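Local coordinates for protein GNA33 (Neisseria gonorrhoeae FA 1090, PDB 2G5D) that probably cleaves the beta-1,4-glycosidic bond between N-acetylmuramic acid and N-acetylglucosamine in peptidoglycan, leaving a 1,6-anhydro bond in the muramic acid residue, at residues S61-F65 against L369-Q373; L72-W78 against T348-P352; P144-V150 against F207-H211; H266-I271 against V305-S311; L126-R132 against G229-D233. All blocks are in the same frame, centred on the assembly; numbering follows the deposited sequence.

Interaction 1 (S61-F65 against L369-Q373); sequences SLQSF and LIMAQ
Met371 lies against Ser61, Ser64 and Phe65 of helix 58-72, which packs here on strand 365-375 of the 3D domain, a family grouped with the double-psi beta-barrels. Segments 61-65 and 369-373 run almost parallel, their axes 12° apart. The methionine chain bends at both chi2 and chi3 and spreads its atoms over three residues of the helix. CG sits against Ser64 OG at 3.3 Å, SD lies 3.6 Å from Phe65 CB and beside the ring of that residue as an oblique Met-aromatic contact, and CE turns back to lie 3.5 Å from Ser61 O.

Polar bonds close the two ends. Ser61 OG donates to Leu369 O over 2.8 Å, lying in the carbonyl plane on a lone pair, and its hydroxyl also touches the CB of Leu369. At the far end Gln373 NE2 donates to Ser64 O at 2.9 Å, approaching from above the carbonyl plane while the oxygen stays in the plane of the amide. Farther out, Phe65 packs on Val81, Cys82 and Ala85 of helix 79-86, and Pro352 of strand 352-358 touches both Phe65 and Met371. Ser64 OG is bonded to Tyr338 O as well, and it accepts from a water that also donates to Gln373 OE1 at 2.6 Å, so both ends of the glutamine amide are tied to the same serine residue.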
# COMPACT_ATOMS: atom_id res chain seq x y z
N SER A 61 12.84 -7.13 -12.53
CA SER A 61 11.89 -6.10 -12.96
C SER A 61 10.85 -6.70 -13.89
O SER A 61 9.67 -6.33 -13.83
CB SER A 61 12.58 -4.93 -13.71
OG SER A 61 13.67 -4.42 -12.95
N LEU A 62 11.29 -7.62 -14.75
CA LEU A 62 10.34 -8.32 -15.66
C LEU A 62 9.34 -9.18 -14.91
O LEU A 62 8.15 -9.13 -15.22
CB LEU A 62 11.04 -9.10 -16.79
CG LEU A 62 10.14 -9.83 -17.82
CD1 LEU A 62 9.23 -8.86 -18.59
CD2 LEU A 62 10.95 -10.63 -18.79
N GLN A 63 9.80 -9.97 -13.92
CA GLN A 63 8.87 -10.67 -13.01
C GLN A 63 7.83 -9.71 -12.43
O GLN A 63 6.63 -9.99 -12.46
CB GLN A 63 9.64 -11.34 -11.87
CG GLN A 63 10.37 -12.61 -12.27
CD GLN A 63 11.22 -13.13 -11.15
OE1 GLN A 63 12.20 -12.49 -10.76
NE2 GLN A 63 10.88 -14.27 -10.64
N SER A 64 8.29 -8.58 -11.91
CA SER A 64 7.40 -7.63 -11.26
C SER A 64 6.39 -7.06 -12.28
O SER A 64 5.18 -7.01 -12.00
CB SER A 64 8.25 -6.54 -10.61
OG SER A 64 7.49 -5.66 -9.81
N PHE A 65 6.86 -6.68 -13.47
CA PHE A 65 5.94 -6.17 -14.54
C PHE A 65 4.87 -7.18 -14.96
O PHE A 65 3.70 -6.82 -15.15
CB PHE A 65 6.72 -5.67 -15.78
CG PHE A 65 5.84 -4.96 -16.80
CD1 PHE A 65 5.20 -3.76 -16.50
CD2 PHE A 65 5.64 -5.52 -18.06
CE1 PHE A 65 4.37 -3.13 -17.44
CE2 PHE A 65 4.81 -4.90 -19.02
CZ PHE A 65 4.19 -3.69 -18.72
N LEU A 369 14.95 -0.43 -11.24
CA LEU A 369 13.72 -0.39 -12.02
C LEU A 369 12.63 -1.17 -11.30
O LEU A 369 12.58 -2.41 -11.37
CB LEU A 369 13.90 -0.95 -13.44
CG LEU A 369 12.65 -0.80 -14.33
CD1 LEU A 369 12.31 0.68 -14.49
CD2 LEU A 369 12.92 -1.45 -15.68
N ILE A 370 11.76 -0.43 -10.61
CA ILE A 370 10.58 -0.99 -9.93
C ILE A 370 9.31 -0.81 -10.75
O ILE A 370 9.35 -0.18 -11.78
CB ILE A 370 10.42 -0.39 -8.51
CG1 ILE A 370 9.96 1.07 -8.56
CG2 ILE A 370 11.78 -0.56 -7.73
CD1 ILE A 370 9.31 1.59 -7.31
N MET A 371 8.21 -1.39 -10.30
CA MET A 371 6.89 -1.19 -10.90
C MET A 371 6.00 -0.40 -9.94
O MET A 371 5.92 -0.71 -8.75
CB MET A 371 6.26 -2.52 -11.29
CG MET A 371 7.18 -3.41 -12.17
SD MET A 371 7.49 -2.74 -13.82
CE MET A 371 9.27 -2.88 -13.81
N ALA A 372 5.37 0.64 -10.48
CA ALA A 372 4.47 1.52 -9.75
C ALA A 372 3.07 0.92 -9.76
O ALA A 372 2.26 1.19 -10.67
CB ALA A 372 4.48 2.88 -10.38
N GLN A 373 2.80 0.08 -8.77
CA GLN A 373 1.62 -0.79 -8.79
C GLN A 373 0.71 -0.55 -7.59
O GLN A 373 -0.29 -1.27 -7.40
CB GLN A 373 2.08 -2.23 -8.84
CG GLN A 373 2.77 -2.64 -10.14
CD GLN A 373 3.33 -4.05 -10.05
OE1 GLN A 373 3.49 -4.58 -8.97
NE2 GLN A 373 3.63 -4.65 -11.21
O HOH W 1 5.37 -6.20 -8.06

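Interaction 2 (L72-W78 against T348-P352); sequences LKNRQGW and TLGAP
Trp78 meets the loop from Thr348 to Pro352 with the six-membered end of its indole, packing the connection between helices 58-72 and 79-86 on the loop that leads into strand 352-358 of the 3D domain. From CB, with CG beside the backbone N (chi1 -71°), the ring runs out past Leu72 CD1, which covers one of its faces toward the rim. Along the outer margin, CZ2 comes 4.0 Å from Thr348 CG2, which lies near the ring plane. CH2, the farthest atom, meets the backbone and side chain of Ala351, with CA 3.7 Å away, and CZ3 lies 4.1 Å from Pro352 CD, again near the ring plane. Leu412 and Pro413 of strand 403-413 also touch the indole.

Beside this apolar patch, Arg75 bends at chi3 and brings NH1 and NH2 to a single acceptor. NH2 stands 2.7 Å from Leu349 O and NH1 2.8 Å from the same Leu349 O, both as weak bonds because neither N-H points straight at the oxygen. Leu72 CD2 lies over the centre of one guanidinium face. The cation is thus met by a neutral turn carbonyl rather than a carboxylate, an attraction of charge and dipole that probably polarises the Leu349 peptide.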
# COMPACT_ATOMS: atom_id res chain seq x y z
N LEU A 72 -3.14 -5.05 -15.70
CA LEU A 72 -2.71 -3.94 -16.54
C LEU A 72 -2.91 -4.23 -18.02
O LEU A 72 -3.15 -3.31 -18.82
CB LEU A 72 -1.24 -3.60 -16.26
CG LEU A 72 -0.66 -2.18 -16.20
CD1 LEU A 72 0.73 -2.18 -16.84
CD2 LEU A 72 -1.54 -1.08 -16.77
N LYS A 73 -2.83 -5.51 -18.39
CA LYS A 73 -2.97 -5.94 -19.79
C LYS A 73 -4.31 -5.54 -20.42
O LYS A 73 -4.43 -5.49 -21.66
CB LYS A 73 -2.76 -7.46 -19.93
CG LYS A 73 -4.03 -8.29 -19.70
CD LYS A 73 -3.79 -9.74 -19.89
CE LYS A 73 -3.72 -10.46 -18.57
NZ LYS A 73 -4.12 -11.90 -18.71
N ASN A 74 -5.30 -5.29 -19.56
CA ASN A 74 -6.66 -4.94 -19.97
C ASN A 74 -6.89 -3.45 -20.17
O ASN A 74 -7.95 -3.04 -20.65
CB ASN A 74 -7.67 -5.50 -18.97
CG ASN A 74 -7.69 -7.02 -18.94
OD1 ASN A 74 -7.67 -7.67 -19.99
ND2 ASN A 74 -7.76 -7.59 -17.74
N ARG A 75 -5.90 -2.65 -19.80
CA ARG A 75 -5.98 -1.20 -19.94
C ARG A 75 -5.49 -0.77 -21.31
O ARG A 75 -4.42 -1.18 -21.75
CB ARG A 75 -5.17 -0.49 -18.86
CG ARG A 75 -6.01 -0.12 -17.64
CD ARG A 75 -5.41 1.08 -16.92
NE ARG A 75 -4.83 0.70 -15.63
CZ ARG A 75 -3.76 1.27 -15.07
NH1 ARG A 75 -3.10 2.27 -15.66
NH2 ARG A 75 -3.34 0.81 -13.90
N GLN A 76 -6.28 0.08 -21.96
CA GLN A 76 -5.96 0.57 -23.29
C GLN A 76 -4.52 1.10 -23.42
O GLN A 76 -4.08 1.96 -22.66
CB GLN A 76 -6.97 1.62 -23.75
CG GLN A 76 -6.89 2.07 -25.23
CD GLN A 76 -6.67 0.93 -26.23
OE1 GLN A 76 -7.37 -0.10 -26.21
NE2 GLN A 76 -5.71 1.12 -27.13
N GLY A 77 -3.80 0.54 -24.39
CA GLY A 77 -2.44 0.98 -24.68
C GLY A 77 -1.35 0.14 -24.03
O GLY A 77 -0.16 0.35 -24.31
N TRP A 78 -1.75 -0.82 -23.19
CA TRP A 78 -0.81 -1.68 -22.46
C TRP A 78 -0.86 -3.14 -22.92
O TRP A 78 -0.07 -3.95 -22.45
CB TRP A 78 -1.05 -1.61 -20.93
CG TRP A 78 -0.66 -0.29 -20.26
CD1 TRP A 78 -1.48 0.79 -20.04
CD2 TRP A 78 0.63 0.06 -19.69
NE1 TRP A 78 -0.80 1.78 -19.39
CE2 TRP A 78 0.50 1.37 -19.17
CE3 TRP A 78 1.87 -0.60 -19.58
CZ2 TRP A 78 1.56 2.04 -18.55
CZ3 TRP A 78 2.92 0.06 -18.95
CH2 TRP A 78 2.76 1.37 -18.45
N THR A 348 1.34 6.97 -14.00
CA THR A 348 0.38 6.06 -14.60
C THR A 348 0.50 4.72 -13.85
O THR A 348 1.60 4.21 -13.66
CB THR A 348 0.64 5.90 -16.12
OG1 THR A 348 0.57 7.19 -16.75
CG2 THR A 348 -0.40 5.00 -16.76
N LEU A 349 -0.64 4.20 -13.39
CA LEU A 349 -0.63 3.02 -12.52
C LEU A 349 -0.22 1.77 -13.32
O LEU A 349 -0.77 1.51 -14.38
CB LEU A 349 -1.98 2.80 -11.79
CG LEU A 349 -1.99 1.74 -10.68
CD1 LEU A 349 -1.13 2.15 -9.45
CD2 LEU A 349 -3.41 1.43 -10.26
N GLY A 350 0.75 1.05 -12.81
CA GLY A 350 1.33 -0.12 -13.48
C GLY A 350 2.69 0.12 -14.15
O GLY A 350 3.36 -0.83 -14.54
N ALA A 351 3.09 1.39 -14.29
CA ALA A 351 4.22 1.75 -15.10
C ALA A 351 5.53 1.31 -14.47
O ALA A 351 5.70 1.40 -13.26
CB ALA A 351 4.26 3.25 -15.37
N PRO A 352 6.46 0.82 -15.29
CA PRO A 352 7.84 0.71 -14.79
C PRO A 352 8.37 2.08 -14.31
O PRO A 352 8.12 3.12 -14.94
CB PRO A 352 8.61 0.17 -16.01
CG PRO A 352 7.54 -0.57 -16.82
CD PRO A 352 6.31 0.30 -16.67

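Interaction 3 (P144-V150 against F207-H211); sequences PDDFISV and FLPYH
Tyr210 and Phe147 form a T-shaped pair in which the edge of the phenylalanine faces the flat of the tyrosine. Their planes are 77° apart with centroids 5.1 Å from each other, and Phe147 CD1 stands over the centre of the tyrosine ring. His211 CD2 lies against the opposite face, nearer the rim, so the ring is held between two residues.

At its hydroxyl end the tyrosine turns polar. Tyr210 OH donates to Asp146 OD1 over a short 2.5 Å, reaching the syn side of the carboxylate, whose plane is turned 66° from the ring. Asp146 can present OD1 there because its CG lies between the backbone N and the carbonyl carbon (chi1 65°). Pro144 packs beside this bond, its CG 3.8 Å from Tyr210 CZ. The other carboxylate oxygen, Asp146 OD2, is paired with Lys224.

A third ring, that of Phe207, brings its far end to the other strand. Its CZ meets Ile148 CG2 at 3.6 Å and Val150 CG2 at 3.9 Å, while Ile148 O lies at the ring edge. In the five-stranded sheet of the insert domain, strand 197-203 lies between strands 148-151 and 206-209 and bonds through its backbone to Ile148 and Val150. Phe314 of strand 313-317 packs on Pro144, Phe147 and Tyr210, joining this small sheet to the rest of the domain.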
# COMPACT_ATOMS: atom_id res chain seq x y z
N PRO A 144 -17.41 -7.95 9.37
CA PRO A 144 -18.49 -8.34 10.29
C PRO A 144 -19.81 -8.69 9.59
O PRO A 144 -20.05 -8.27 8.46
CB PRO A 144 -18.66 -7.10 11.16
CG PRO A 144 -17.37 -6.40 11.09
CD PRO A 144 -16.87 -6.62 9.70
N ASP A 145 -20.64 -9.46 10.28
CA ASP A 145 -21.95 -9.89 9.76
C ASP A 145 -22.93 -8.74 9.53
O ASP A 145 -23.87 -8.88 8.76
CB ASP A 145 -22.58 -10.89 10.73
CG ASP A 145 -21.74 -12.13 10.93
OD1 ASP A 145 -20.72 -12.30 10.21
OD2 ASP A 145 -22.11 -12.95 11.81
N ASP A 146 -22.72 -7.62 10.22
CA ASP A 146 -23.65 -6.48 10.15
C ASP A 146 -22.98 -5.22 9.59
O ASP A 146 -23.49 -4.12 9.71
CB ASP A 146 -24.22 -6.19 11.54
CG ASP A 146 -23.15 -5.72 12.53
OD1 ASP A 146 -21.98 -6.16 12.43
OD2 ASP A 146 -23.49 -4.91 13.42
N PHE A 147 -21.81 -5.40 8.98
CA PHE A 147 -21.04 -4.30 8.43
C PHE A 147 -21.56 -4.01 7.03
O PHE A 147 -21.46 -4.85 6.15
CB PHE A 147 -19.57 -4.69 8.41
CG PHE A 147 -18.65 -3.63 7.88
CD1 PHE A 147 -18.07 -2.71 8.74
CD2 PHE A 147 -18.32 -3.58 6.53
CE1 PHE A 147 -17.20 -1.74 8.25
CE2 PHE A 147 -17.46 -2.61 6.04
CZ PHE A 147 -16.89 -1.69 6.92
N ILE A 148 -22.15 -2.83 6.84
CA ILE A 148 -22.78 -2.46 5.57
C ILE A 148 -22.13 -1.22 4.95
O ILE A 148 -22.15 -0.13 5.54
CB ILE A 148 -24.35 -2.31 5.70
CG1 ILE A 148 -25.05 -3.68 5.64
CG2 ILE A 148 -24.94 -1.44 4.58
CD1 ILE A 148 -25.36 -4.27 6.97
N SER A 149 -21.55 -1.39 3.77
CA SER A 149 -20.95 -0.28 3.03
C SER A 149 -21.95 0.35 2.06
O SER A 149 -22.60 -0.35 1.28
CB SER A 149 -19.69 -0.74 2.28
OG SER A 149 -19.08 0.34 1.60
N VAL A 150 -22.08 1.67 2.14
CA VAL A 150 -22.93 2.43 1.22
C VAL A 150 -22.12 3.51 0.49
O VAL A 150 -21.42 4.29 1.14
CB VAL A 150 -24.14 3.09 1.96
CG1 VAL A 150 -25.10 3.73 0.95
CG2 VAL A 150 -24.89 2.08 2.82
N PHE A 207 -29.35 4.02 10.76
CA PHE A 207 -28.07 3.58 10.21
C PHE A 207 -27.00 4.41 10.91
O PHE A 207 -26.90 5.62 10.69
CB PHE A 207 -28.04 3.78 8.69
CG PHE A 207 -26.99 2.97 7.99
CD1 PHE A 207 -25.78 3.54 7.60
CD2 PHE A 207 -27.21 1.62 7.69
CE1 PHE A 207 -24.81 2.80 6.94
CE2 PHE A 207 -26.24 0.87 7.03
CZ PHE A 207 -25.04 1.46 6.66
N LEU A 208 -26.22 3.75 11.77
CA LEU A 208 -25.25 4.41 12.63
C LEU A 208 -23.83 4.07 12.20
O LEU A 208 -23.60 2.96 11.69
CB LEU A 208 -25.42 3.95 14.08
CG LEU A 208 -26.83 3.73 14.65
CD1 LEU A 208 -26.75 2.79 15.83
CD2 LEU A 208 -27.48 5.05 15.03
N PRO A 209 -22.86 4.99 12.41
CA PRO A 209 -21.45 4.69 12.17
C PRO A 209 -21.07 3.33 12.76
O PRO A 209 -21.59 2.96 13.81
CB PRO A 209 -20.72 5.82 12.92
CG PRO A 209 -21.66 6.96 12.82
CD PRO A 209 -23.05 6.39 12.86
N TYR A 210 -20.20 2.58 12.07
CA TYR A 210 -19.76 1.30 12.58
C TYR A 210 -18.85 1.48 13.80
O TYR A 210 -18.39 2.59 14.08
CB TYR A 210 -19.09 0.42 11.50
CG TYR A 210 -19.24 -1.05 11.83
CD1 TYR A 210 -18.17 -1.78 12.37
CD2 TYR A 210 -20.47 -1.68 11.70
CE1 TYR A 210 -18.33 -3.12 12.72
CE2 TYR A 210 -20.64 -3.01 12.05
CZ TYR A 210 -19.57 -3.73 12.56
OH TYR A 210 -19.76 -5.04 12.91
N HIS A 211 -18.64 0.39 14.53
CA HIS A 211 -17.84 0.37 15.75
C HIS A 211 -16.41 0.90 15.54
O HIS A 211 -15.81 0.71 14.49
CB HIS A 211 -17.80 -1.04 16.33
CG HIS A 211 -19.15 -1.57 16.73
ND1 HIS A 211 -19.83 -1.11 17.83
CD2 HIS A 211 -19.92 -2.55 16.19
CE1 HIS A 211 -20.97 -1.76 17.95
NE2 HIS A 211 -21.05 -2.64 16.97

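Interaction 4 (H266-I271 against V305-S311); sequences HPYVSI and VLGQNPS
Ile271 packs on Val305 where two chain pieces of the insert domain run antiparallel: the lead-in and first residue of helix 271-276, and the exit of helix 302-306, which leaves through a type I turn from Leu306 to Asn309. The isoleucine has CG1 between its backbone N and carbonyl carbon (chi1 61°). That turn of the side chain puts CG2 close to the helix end, 3.2 Å from Val305 O, while CB meets Val305 CG1 at 3.8 Å and CD1 extends toward Leu306 CD1. Phe238 of helix 234-243 touches Ile271, Leu306 and Asn309 and so closes this apolar end.

Farther along, Val269 lies against the end of the turn, its CB 3.4 Å from Gln308 O. With CG1 anti to the backbone N (chi1 172°), CG2 is left facing Pro310 CD. The two prolines cross at about a right angle, Pro267 CG lying 3.8 Å from Pro310 CG. Pro310 CD also lies 3.1 Å from Pro267 O, which receives a weak bond from Ser311 N.

His266 keeps its CB against Pro310 but turns its imidazole away, so that NE2 bonds to Tyr210 O outside this pair of segments. Ser270 is the N-cap of the helix that follows. At the His266 end a water donates to His266 O at 2.8 Å and is hydrogen-bonded to Ser311 OG at 2.9 Å.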
# COMPACT_ATOMS: atom_id res chain seq x y z
N HIS A 266 -13.36 5.40 10.27
CA HIS A 266 -13.07 6.33 11.35
C HIS A 266 -11.63 6.82 11.18
O HIS A 266 -10.80 6.10 10.62
CB HIS A 266 -13.31 5.70 12.72
CG HIS A 266 -14.76 5.47 13.02
ND1 HIS A 266 -15.59 6.46 13.51
CD2 HIS A 266 -15.53 4.36 12.90
CE1 HIS A 266 -16.80 5.97 13.67
NE2 HIS A 266 -16.80 4.70 13.31
N PRO A 267 -11.34 8.07 11.60
CA PRO A 267 -10.04 8.69 11.32
C PRO A 267 -8.83 7.93 11.86
O PRO A 267 -8.88 7.37 12.96
CB PRO A 267 -10.14 10.05 12.02
CG PRO A 267 -11.24 9.87 13.02
CD PRO A 267 -12.22 8.99 12.33
N TYR A 268 -7.76 7.91 11.08
CA TYR A 268 -6.48 7.41 11.56
C TYR A 268 -5.86 8.43 12.53
O TYR A 268 -5.78 9.62 12.21
CB TYR A 268 -5.52 7.09 10.40
CG TYR A 268 -4.07 6.99 10.84
CD1 TYR A 268 -3.21 8.08 10.69
CD2 TYR A 268 -3.58 5.83 11.45
CE1 TYR A 268 -1.89 8.01 11.11
CE2 TYR A 268 -2.25 5.75 11.88
CZ TYR A 268 -1.42 6.85 11.70
OH TYR A 268 -0.10 6.80 12.11
N VAL A 269 -5.45 7.96 13.70
CA VAL A 269 -4.67 8.77 14.63
C VAL A 269 -3.37 8.03 14.98
O VAL A 269 -3.40 6.84 15.30
CB VAL A 269 -5.46 9.10 15.93
CG1 VAL A 269 -4.57 9.77 16.97
CG2 VAL A 269 -6.67 9.97 15.61
N SER A 270 -2.24 8.73 14.90
CA SER A 270 -0.97 8.16 15.34
C SER A 270 -0.91 7.99 16.88
O SER A 270 -0.95 8.96 17.63
CB SER A 270 0.20 9.02 14.87
OG SER A 270 1.43 8.41 15.21
N ILE A 271 -0.82 6.74 17.32
CA ILE A 271 -0.65 6.41 18.73
C ILE A 271 0.74 6.81 19.23
O ILE A 271 0.92 7.15 20.40
CB ILE A 271 -0.95 4.91 19.04
CG1 ILE A 271 -0.01 3.97 18.26
CG2 ILE A 271 -2.44 4.59 18.78
CD1 ILE A 271 0.15 2.55 18.87
N VAL A 305 -4.26 3.71 24.86
CA VAL A 305 -3.40 4.15 23.78
C VAL A 305 -3.90 3.60 22.45
O VAL A 305 -4.06 4.37 21.49
CB VAL A 305 -1.91 3.76 24.03
CG1 VAL A 305 -1.07 3.95 22.76
CG2 VAL A 305 -1.33 4.60 25.15
N LEU A 306 -4.18 2.29 22.41
CA LEU A 306 -4.72 1.63 21.21
C LEU A 306 -6.07 2.22 20.78
O LEU A 306 -6.29 2.47 19.60
CB LEU A 306 -4.81 0.12 21.41
CG LEU A 306 -3.65 -0.75 20.90
CD1 LEU A 306 -2.26 -0.19 21.20
CD2 LEU A 306 -3.77 -2.16 21.44
N GLY A 307 -6.94 2.47 21.75
CA GLY A 307 -8.22 3.13 21.49
C GLY A 307 -8.18 4.54 20.92
O GLY A 307 -9.19 5.03 20.45
N GLN A 308 -7.03 5.20 20.96
CA GLN A 308 -6.91 6.55 20.39
C GLN A 308 -7.02 6.58 18.85
O GLN A 308 -7.40 7.61 18.28
CB GLN A 308 -5.62 7.24 20.85
CG GLN A 308 -5.54 7.45 22.36
CD GLN A 308 -6.70 8.26 22.92
OE1 GLN A 308 -7.07 9.30 22.37
NE2 GLN A 308 -7.28 7.78 24.02
N ASN A 309 -6.69 5.47 18.20
CA ASN A 309 -6.84 5.32 16.74
C ASN A 309 -8.18 4.66 16.43
O ASN A 309 -8.26 3.43 16.42
CB ASN A 309 -5.68 4.46 16.19
CG ASN A 309 -5.73 4.24 14.67
OD1 ASN A 309 -5.30 3.20 14.16
ND2 ASN A 309 -6.26 5.21 13.94
N PRO A 310 -9.25 5.47 16.19
CA PRO A 310 -10.57 4.83 16.02
C PRO A 310 -10.71 4.02 14.71
O PRO A 310 -11.65 3.22 14.57
CB PRO A 310 -11.55 6.02 16.05
CG PRO A 310 -10.75 7.18 15.60
CD PRO A 310 -9.32 6.93 16.04
N SER A 311 -9.79 4.26 13.78
CA SER A 311 -9.68 3.50 12.53
C SER A 311 -9.44 2.01 12.80
O SER A 311 -8.73 1.66 13.72
CB SER A 311 -8.54 4.06 11.68
OG SER A 311 -8.38 3.31 10.49
O HOH W 2 -10.59 4.00 8.73

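Interaction 5 (L126-R132 against G229-D233)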
# COMPACT_ATOMS: atom_id res chain seq x y z
N LEU A 126 3.81 -11.67 11.98
CA LEU A 126 3.62 -11.68 13.43
C LEU A 126 3.26 -13.06 13.95
O LEU A 126 2.52 -13.78 13.31
CB LEU A 126 2.64 -10.60 13.92
CG LEU A 126 1.33 -10.20 13.24
CD1 LEU A 126 0.39 -9.58 14.25
CD2 LEU A 126 1.59 -9.22 12.04
N LYS A 127 3.83 -13.41 15.09
CA LYS A 127 3.53 -14.69 15.75
C LYS A 127 2.03 -14.77 16.07
O LYS A 127 1.40 -13.80 16.51
CB LYS A 127 4.35 -14.84 17.03
CG LYS A 127 5.85 -14.93 16.82
CD LYS A 127 6.56 -14.92 18.17
CE LYS A 127 8.03 -15.25 18.05
NZ LYS A 127 8.62 -15.53 19.40
N GLY A 128 1.45 -15.94 15.83
CA GLY A 128 0.01 -16.13 16.01
C GLY A 128 -0.41 -17.54 15.67
O GLY A 128 0.44 -18.41 15.53
N ASP A 129 -1.71 -17.76 15.55
CA ASP A 129 -2.24 -19.09 15.24
C ASP A 129 -3.58 -18.99 14.50
O ASP A 129 -4.18 -17.94 14.46
CB ASP A 129 -2.41 -19.91 16.54
CG ASP A 129 -1.90 -21.35 16.42
OD1 ASP A 129 -2.05 -21.99 15.35
OD2 ASP A 129 -1.34 -21.85 17.43
N GLY A 130 -4.03 -20.10 13.92
CA GLY A 130 -5.36 -20.18 13.31
C GLY A 130 -6.44 -20.42 14.35
O GLY A 130 -7.62 -20.43 14.02
N ARG A 131 -6.01 -20.59 15.60
CA ARG A 131 -6.86 -20.86 16.75
C ARG A 131 -6.51 -19.95 17.88
O ARG A 131 -5.43 -19.34 17.90
CB ARG A 131 -6.58 -22.26 17.28
CG ARG A 131 -7.44 -23.38 16.78
CD ARG A 131 -6.89 -24.68 17.38
NE ARG A 131 -5.42 -24.70 17.32
CZ ARG A 131 -4.60 -24.97 18.34
NH1 ARG A 131 -5.08 -25.27 19.54
NH2 ARG A 131 -3.28 -24.95 18.15
N ARG A 132 -7.39 -19.88 18.87
CA ARG A 132 -7.04 -19.26 20.14
C ARG A 132 -6.20 -20.27 20.92
O ARG A 132 -6.58 -21.42 21.03
CB ARG A 132 -8.31 -18.90 20.90
CG ARG A 132 -8.08 -17.92 22.03
CD ARG A 132 -9.27 -17.90 22.96
NE ARG A 132 -9.05 -16.99 24.08
CZ ARG A 132 -9.65 -17.09 25.26
NH1 ARG A 132 -10.52 -18.07 25.51
NH2 ARG A 132 -9.39 -16.20 26.21
N GLY A 229 -7.89 -15.71 12.65
CA GLY A 229 -6.78 -16.22 13.42
C GLY A 229 -6.54 -15.32 14.60
O GLY A 229 -7.32 -14.40 14.85
N TYR A 230 -5.45 -15.60 15.32
CA TYR A 230 -5.14 -14.94 16.57
C TYR A 230 -3.68 -14.51 16.60
O TYR A 230 -2.80 -15.28 16.22
CB TYR A 230 -5.47 -15.85 17.76
CG TYR A 230 -6.95 -16.08 17.95
CD1 TYR A 230 -7.63 -17.01 17.16
CD2 TYR A 230 -7.67 -15.35 18.88
CE1 TYR A 230 -9.00 -17.21 17.31
CE2 TYR A 230 -9.05 -15.54 19.04
CZ TYR A 230 -9.70 -16.46 18.25
OH TYR A 230 -11.05 -16.66 18.40
N ALA A 231 -3.43 -13.27 17.03
CA ALA A 231 -2.08 -12.74 17.19
C ALA A 231 -1.60 -12.90 18.64
O ALA A 231 -2.40 -12.84 19.58
CB ALA A 231 -2.04 -11.28 16.78
N GLU A 232 -0.30 -13.06 18.83
CA GLU A 232 0.26 -13.15 20.18
C GLU A 232 0.28 -11.78 20.87
O GLU A 232 -0.06 -11.66 22.06
CB GLU A 232 1.67 -13.76 20.17
CG GLU A 232 1.67 -15.28 19.99
CD GLU A 232 3.04 -15.89 20.14
OE1 GLU A 232 3.25 -17.00 19.59
OE2 GLU A 232 3.90 -15.28 20.80
N ASP A 233 0.67 -10.76 20.10
CA ASP A 233 0.91 -9.42 20.60
C ASP A 233 -0.06 -8.42 19.96
O ASP A 233 -0.14 -8.36 18.73
CB ASP A 233 2.36 -9.01 20.29
CG ASP A 233 2.72 -7.67 20.89
OD1 ASP A 233 3.10 -7.63 22.07
OD2 ASP A 233 2.64 -6.64 20.18
O HOH W 3 2.02 -11.36 17.44
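Asp129 and Tyr230 pair through their backbones at the close-packed middle of the contact. Asp129 N reaches Tyr230 O at 2.8 Å and Tyr230 N reaches Asp129 O at 2.8 Å, the usual reciprocal bonds of an antiparallel hydrogen-bonded pair. A third bond, nearly straight at 164°, runs from Glu232 N to Lys127 O. Between them lies the non-hydrogen-bonded pair of Gly128 and Ala231, where the bare Gly128 CA comes within 2.9 Å of Tyr230 O. Leu126 CD1 and Ala231 CB meet on the side covered by helix 234-243. The Tyr230 ring is closely packed too: Arg132 lays its CB over the ring centre, a CH-pi contact 3.8 Å from the centroid.

The outer parts are looser. Beyond CB the extended arginine chain continues past the ring edge into an exposed setting. At the other end, Lys127 and Glu232 cross with their carbon chains touching, yet Lys127 NZ stays 4.9 Å from Glu232 OE2, at most a weak long-range attraction. A water donates to Lys127 O and accepts from Asp233 N. Together these features mark the end of an antiparallel strand pair, 116-129 with 227-231, leading into a helix whose N-cap is Asp233.

Interactions 1 and 2 are both buried and join helix 58-72 and the loop after it to the 3D domain. They adjoin directly, since Ala372 bonds through its backbone to Gly350 and Ala351. Sulfur, aromatic and amide groups meet in interaction 1, whereas in interaction 2 a guanidinium and an indole both pack on a turn. The other three lie in the insert domain. Interaction 3 is largely buried and aromatic, and it touches the partly buried interaction 4 at Tyr210 and His266. Interaction 4 relies on prolines and aliphatic groups between a loop and a helix end. Interaction 5, also partly buried, has the most regular backbone bonding of the five, while its long charged side chains lie at the surface.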